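Side-chain contacts in enzyme subtilase SubTY from Bacillus sp. TY145 (Bacillus sp., PDB 5FFN), which probably cleaves peptide bonds in proteins as a serine endopeptidase of the subtilase family, with bound calcium and sodium ions: residues V196-G200 and T201-A205; R277-L280 and Q281-K285. One frame throughout, in Å; residues are numbered along the deposited sequence.

Contact 1: residues V196-G200 and T201-A205; sequences VQQNG and TYRVA
Q198 and T201 close a two-residue beta hairpin through a type I' turn, with N199 and G200 at its corner. Two backbone bonds join the pair: Q198 N gives to T201 O at 2.8 Å, and T201 N gives back to Q198 O at 3.2 Å. Beyond Q197 and Y202, a non-hydrogen-bonded pair, R203 N makes a weak bond to V196 O.

Among the side chains, R203 NE donates to Q198 OE1 at 3.0 Å, coming from above the amide carbonyl plane. Both chains are extended, with CG opposite the backbone N (chi1 -178° in Q198, -176° in R203), and they cross with amide and guanidinium planes 49° apart. Water 1 accepts from R203 NH2 at 2.9 Å and, weakly, from Q198 NE2. Q198 OE1 also takes G292 N. Salt bridges to E194 and D206 fix the far end of R203.

On the ring of Y202, one face carries the amide end of Q197, nearly perpendicular to it. Y202 OH bonds to S13.

T201 OG1 donates to Y202 O and also bonds to K290. The hairpin lies at the surface, where strand 201-204 runs antiparallel to strand 188-194 of the central sheet.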
loop_
_atom_site.group_PDB
_atom_site.type_symbol
_atom_site.label_atom_id
_atom_site.label_comp_id
_atom_site.label_asym_id
_atom_site.label_seq_id
_atom_site.Cartn_x
_atom_site.Cartn_y
_atom_site.Cartn_z
ATOM N N VAL A 196 -13.601 -1.462 -13.107
ATOM C CA VAL A 196 -13.951 -1.579 -14.514
ATOM C C VAL A 196 -13.650 -3.008 -14.935
ATOM O O VAL A 196 -12.651 -3.598 -14.472
ATOM C CB VAL A 196 -13.108 -0.656 -15.405
ATOM C CG1 VAL A 196 -13.415 -0.875 -16.858
ATOM C CG2 VAL A 196 -13.238 0.833 -14.957
ATOM N N GLN A 197 -14.502 -3.558 -15.807
ATOM C CA GLN A 197 -14.309 -4.894 -16.359
ATOM C C GLN A 197 -13.714 -4.833 -17.752
ATOM O O GLN A 197 -14.060 -3.974 -18.589
ATOM C CB GLN A 197 -15.612 -5.672 -16.391
ATOM C CG GLN A 197 -16.303 -5.814 -15.063
ATOM C CD GLN A 197 -15.528 -6.706 -14.087
ATOM O OE1 GLN A 197 -15.276 -7.894 -14.387
ATOM N NE2 GLN A 197 -15.131 -6.133 -12.942
ATOM N N GLN A 198 -12.716 -5.671 -17.968
ATOM C CA GLN A 198 -12.112 -5.818 -19.274
ATOM C C GLN A 198 -11.639 -7.237 -19.425
ATOM O O GLN A 198 -11.062 -7.836 -18.503
ATOM C CB GLN A 198 -11.000 -4.819 -19.499
ATOM C CG GLN A 198 -10.412 -4.937 -20.855
ATOM C CD GLN A 198 -9.236 -4.018 -21.123
ATOM O OE1 GLN A 198 -8.345 -3.826 -20.286
ATOM N NE2 GLN A 198 -9.217 -3.449 -22.322
ATOM N N ASN A 199 -11.924 -7.803 -20.590
ATOM C CA ASN A 199 -11.639 -9.217 -20.832
ATOM C C ASN A 199 -12.203 -10.173 -19.810
ATOM O O ASN A 199 -11.578 -11.220 -19.504
ATOM C CB ASN A 199 -10.122 -9.451 -20.978
ATOM C CG ASN A 199 -9.531 -8.671 -22.093
ATOM O OD1 ASN A 199 -10.084 -8.619 -23.196
ATOM N ND2 ASN A 199 -8.386 -8.067 -21.843
ATOM N N GLY A 200 -13.386 -9.843 -19.304
ATOM C CA GLY A 200 -14.120 -10.696 -18.373
ATOM C C GLY A 200 -13.706 -10.630 -16.916
ATOM O O GLY A 200 -14.222 -11.364 -16.087
ATOM N N THR A 201 -12.792 -9.727 -16.583
ATOM C CA THR A 201 -12.328 -9.603 -15.209
ATOM C C THR A 201 -12.195 -8.145 -14.833
ATOM O O THR A 201 -12.280 -7.277 -15.691
ATOM C CB THR A 201 -10.912 -10.310 -15.008
ATOM O OG1 THR A 201 -9.849 -9.525 -15.563
ATOM C CG2 THR A 201 -10.875 -11.663 -15.644
ATOM N N TYR A 202 -11.919 -7.885 -13.556
ATOM C CA TYR A 202 -11.417 -6.579 -13.180
ATOM C C TYR A 202 -10.206 -6.176 -14.003
ATOM O O TYR A 202 -9.443 -7.012 -14.489
ATOM C CB TYR A 202 -11.070 -6.520 -11.693
ATOM C CG TYR A 202 -12.268 -6.445 -10.803
ATOM C CD1 TYR A 202 -12.912 -5.224 -10.534
ATOM C CD2 TYR A 202 -12.788 -7.583 -10.259
ATOM C CE1 TYR A 202 -14.037 -5.171 -9.717
ATOM C CE2 TYR A 202 -13.902 -7.548 -9.431
ATOM C CZ TYR A 202 -14.528 -6.344 -9.158
ATOM O OH TYR A 202 -15.615 -6.389 -8.300
ATOM N N ARG A 203 -10.037 -4.861 -14.145
ATOM C CA ARG A 203 -8.970 -4.275 -14.914
ATOM C C ARG A 203 -7.910 -3.654 -14.003
ATOM O O ARG A 203 -8.245 -2.908 -13.073
ATOM C CB ARG A 203 -9.566 -3.166 -15.827
ATOM C CG ARG A 203 -8.561 -2.552 -16.725
ATOM C CD ARG A 203 -9.238 -1.632 -17.779
ATOM N NE ARG A 203 -8.270 -1.271 -18.798
ATOM C CZ ARG A 203 -7.398 -0.270 -18.710
ATOM N NH1 ARG A 203 -7.362 0.501 -17.641
ATOM N NH2 ARG A 203 -6.529 -0.069 -19.687
ATOM N N VAL A 204 -6.639 -3.960 -14.265
ATOM C CA VAL A 204 -5.537 -3.259 -13.632
ATOM C C VAL A 204 -5.562 -1.781 -14.049
ATOM O O VAL A 204 -5.632 -1.478 -15.265
ATOM C CB VAL A 204 -4.182 -3.898 -13.990
ATOM C CG1 VAL A 204 -3.027 -3.185 -13.272
ATOM C CG2 VAL A 204 -4.198 -5.382 -13.607
ATOM N N ALA A 205 -5.444 -0.866 -13.077
ATOM C CA ALA A 205 -5.342 0.582 -13.418
ATOM C C ALA A 205 -4.048 0.865 -14.167
ATOM O O ALA A 205 -2.987 0.296 -13.886
ATOM C CB ALA A 205 -5.513 1.493 -12.183
HETATM O O HOH W 1 -6.313 -1.827 -21.968
#

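Contact 2: residues R277-L280 and Q281-K285; sequences RTEL and QNRAK
E279 sends CG opposite its backbone N (chi1 170°) and then turns about the CB-CG bond (chi2 62°), which swings its carboxylate back toward R283, one turn later. R283 leaves the backbone with CG opposite its carbonyl carbon and runs extended to NE. This is an i to i+4 salt bridge along the alpha-helix 273-286. R283 NE donates to E279 OE2 at 3.0 Å, with an N-H...O angle of 168°. The acceptor lies in the guanidinium plane, but NE meets the carboxylate from above its plane, and the two groups are perpendicular. Water 3 bridges the same groups, donating to E279 OE2 at 2.7 Å and accepting from R283 NH2. An alanine in place of R283 would probably leave E279 OE2 without its charged mate and its carboxylate freer to turn.

The other oxygen, E279 OE1, takes a weak bond from N282 ND2 at 3.3 Å, so both carboxylate oxygens have a partner within the helix. R283 NH1 reaches R309 O.

On another side of the helix, R277 and Q281 share a partner. R277 NE forms a salt bridge to E227, and Q281 NE2 bonds to the same carboxylate oxygen. That shared anion would favour the close approach of R277 NE to Q281 NE2, 3.7 Å. R277 NH2 goes to V185 O.

L280 packs on L260, A261 and I264 of helix 250-267. Backbone bonds run from Q281, N282, R283 and A284 to the carbonyls four residues earlier, a spacing that puts R283 one turn after E279.

T278 OG1 bonds to S274 O. Water 2 donates to T278 OG1 at 2.6 Å and to Q281 OE1 at 3.1 Å.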
loop_
_atom_site.group_PDB
_atom_site.type_symbol
_atom_site.label_atom_id
_atom_site.label_comp_id
_atom_site.label_asym_id
_atom_site.label_seq_id
_atom_site.Cartn_x
_atom_site.Cartn_y
_atom_site.Cartn_z
ATOM N N ARG A 277 0.844 -16.486 3.295
ATOM C CA ARG A 277 1.249 -15.910 2.020
ATOM C C ARG A 277 0.917 -16.852 0.871
ATOM O O ARG A 277 0.453 -16.419 -0.191
ATOM C CB ARG A 277 2.754 -15.650 2.013
ATOM C CG ARG A 277 3.245 -15.025 0.740
ATOM C CD ARG A 277 4.665 -14.626 0.822
ATOM N NE ARG A 277 5.117 -13.954 -0.397
ATOM C CZ ARG A 277 6.379 -13.607 -0.629
ATOM N NH1 ARG A 277 7.340 -13.901 0.230
ATOM N NH2 ARG A 277 6.689 -12.958 -1.733
ATOM N N THR A 278 1.164 -18.152 1.096
ATOM C CA THR A 278 0.908 -19.162 0.081
ATOM C C THR A 278 -0.583 -19.226 -0.251
ATOM O O THR A 278 -0.957 -19.429 -1.400
ATOM C CB THR A 278 1.437 -20.535 0.582
ATOM O OG1 THR A 278 2.856 -20.438 0.638
ATOM C CG2 THR A 278 1.064 -21.667 -0.305
ATOM N N GLU A 279 -1.411 -19.090 0.761
ATOM C CA GLU A 279 -2.857 -19.163 0.595
ATOM C C GLU A 279 -3.374 -17.870 -0.071
ATOM O O GLU A 279 -4.311 -17.925 -0.857
ATOM C CB GLU A 279 -3.520 -19.471 1.924
ATOM C CG GLU A 279 -4.986 -19.354 1.968
ATOM C CD GLU A 279 -5.787 -20.290 1.062
ATOM O OE1 GLU A 279 -5.275 -21.092 0.250
ATOM O OE2 GLU A 279 -7.017 -20.148 1.123
ATOM N N LEU A 280 -2.748 -16.730 0.200
ATOM C CA LEU A 280 -3.040 -15.525 -0.624
ATOM C C LEU A 280 -2.770 -15.776 -2.114
ATOM O O LEU A 280 -3.566 -15.397 -2.989
ATOM C CB LEU A 280 -2.288 -14.272 -0.127
ATOM C CG LEU A 280 -2.725 -13.659 1.197
ATOM C CD1 LEU A 280 -1.665 -12.599 1.648
ATOM C CD2 LEU A 280 -4.121 -13.037 1.079
ATOM N N GLN A 281 -1.647 -16.411 -2.401
ATOM C CA GLN A 281 -1.291 -16.756 -3.749
ATOM C C GLN A 281 -2.323 -17.739 -4.334
ATOM O O GLN A 281 -2.748 -17.573 -5.477
ATOM C CB GLN A 281 0.104 -17.342 -3.755
ATOM C CG GLN A 281 1.191 -16.334 -3.325
ATOM C CD GLN A 281 2.566 -16.991 -3.188
ATOM O OE1 GLN A 281 2.660 -18.210 -3.330
ATOM N NE2 GLN A 281 3.620 -16.200 -2.864
ATOM N N ASN A 282 -2.721 -18.760 -3.549
ATOM C CA ASN A 282 -3.667 -19.798 -4.033
ATOM C C ASN A 282 -5.000 -19.133 -4.381
ATOM O O ASN A 282 -5.556 -19.373 -5.448
ATOM C CB ASN A 282 -3.924 -20.884 -2.979
ATOM C CG ASN A 282 -2.703 -21.731 -2.668
ATOM O OD1 ASN A 282 -1.755 -21.831 -3.472
ATOM N ND2 ASN A 282 -2.723 -22.351 -1.517
ATOM N N ARG A 283 -5.445 -18.257 -3.498
ATOM C CA ARG A 283 -6.709 -17.520 -3.689
ATOM C C ARG A 283 -6.621 -16.614 -4.914
ATOM O O ARG A 283 -7.603 -16.460 -5.654
ATOM C CB ARG A 283 -7.062 -16.712 -2.454
ATOM C CG ARG A 283 -7.596 -17.586 -1.277
ATOM C CD ARG A 283 -7.919 -16.714 -0.116
ATOM N NE ARG A 283 -8.368 -17.498 1.052
ATOM C CZ ARG A 283 -9.326 -17.132 1.901
ATOM N NH1 ARG A 283 -10.031 -16.034 1.727
ATOM N NH2 ARG A 283 -9.591 -17.882 2.955
ATOM N N ALA A 284 -5.460 -15.990 -5.106
ATOM C CA ALA A 284 -5.274 -15.075 -6.237
ATOM C C ALA A 284 -5.568 -15.807 -7.541
ATOM O O ALA A 284 -6.205 -15.283 -8.462
ATOM C CB ALA A 284 -3.827 -14.499 -6.242
ATOM N N LYS A 285 -5.112 -17.047 -7.593
ATOM C CA LYS A 285 -5.192 -17.858 -8.795
ATOM C C LYS A 285 -6.618 -18.232 -9.119
ATOM O O LYS A 285 -6.890 -18.567 -10.263
ATOM C CB LYS A 285 -4.306 -19.099 -8.663
ATOM C CG LYS A 285 -2.816 -18.829 -8.596
ATOM C CD LYS A 285 -2.100 -20.116 -8.323
ATOM C CE LYS A 285 -0.695 -19.989 -7.948
ATOM N NZ LYS A 285 -0.099 -21.414 -7.939
HETATM O O HOH W 2 4.308 -20.009 -1.460
HETATM O O HOH W 3 -8.250 -20.424 3.564
#

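How the contacts relate
Contact 1 comes first along the chain and closes before contact 2 opens. Their centres are 20 Å apart and their nearest atoms about 9 Å apart, so they do not touch. Both belong to the subtilase fold. Contact 1 is a surface hairpin joined to the central mixed sheet; contact 2 lies on helix 273-286, which rests on helix 250-267. The residues after that helix connect the two regions: the hairpin bonds to K290 and G292, close to the calcium site that includes D288, I289 and G296. R277 in contact 2 lies near the sodium ion. Each contact thus sits close to a metal site in the later half of the chain.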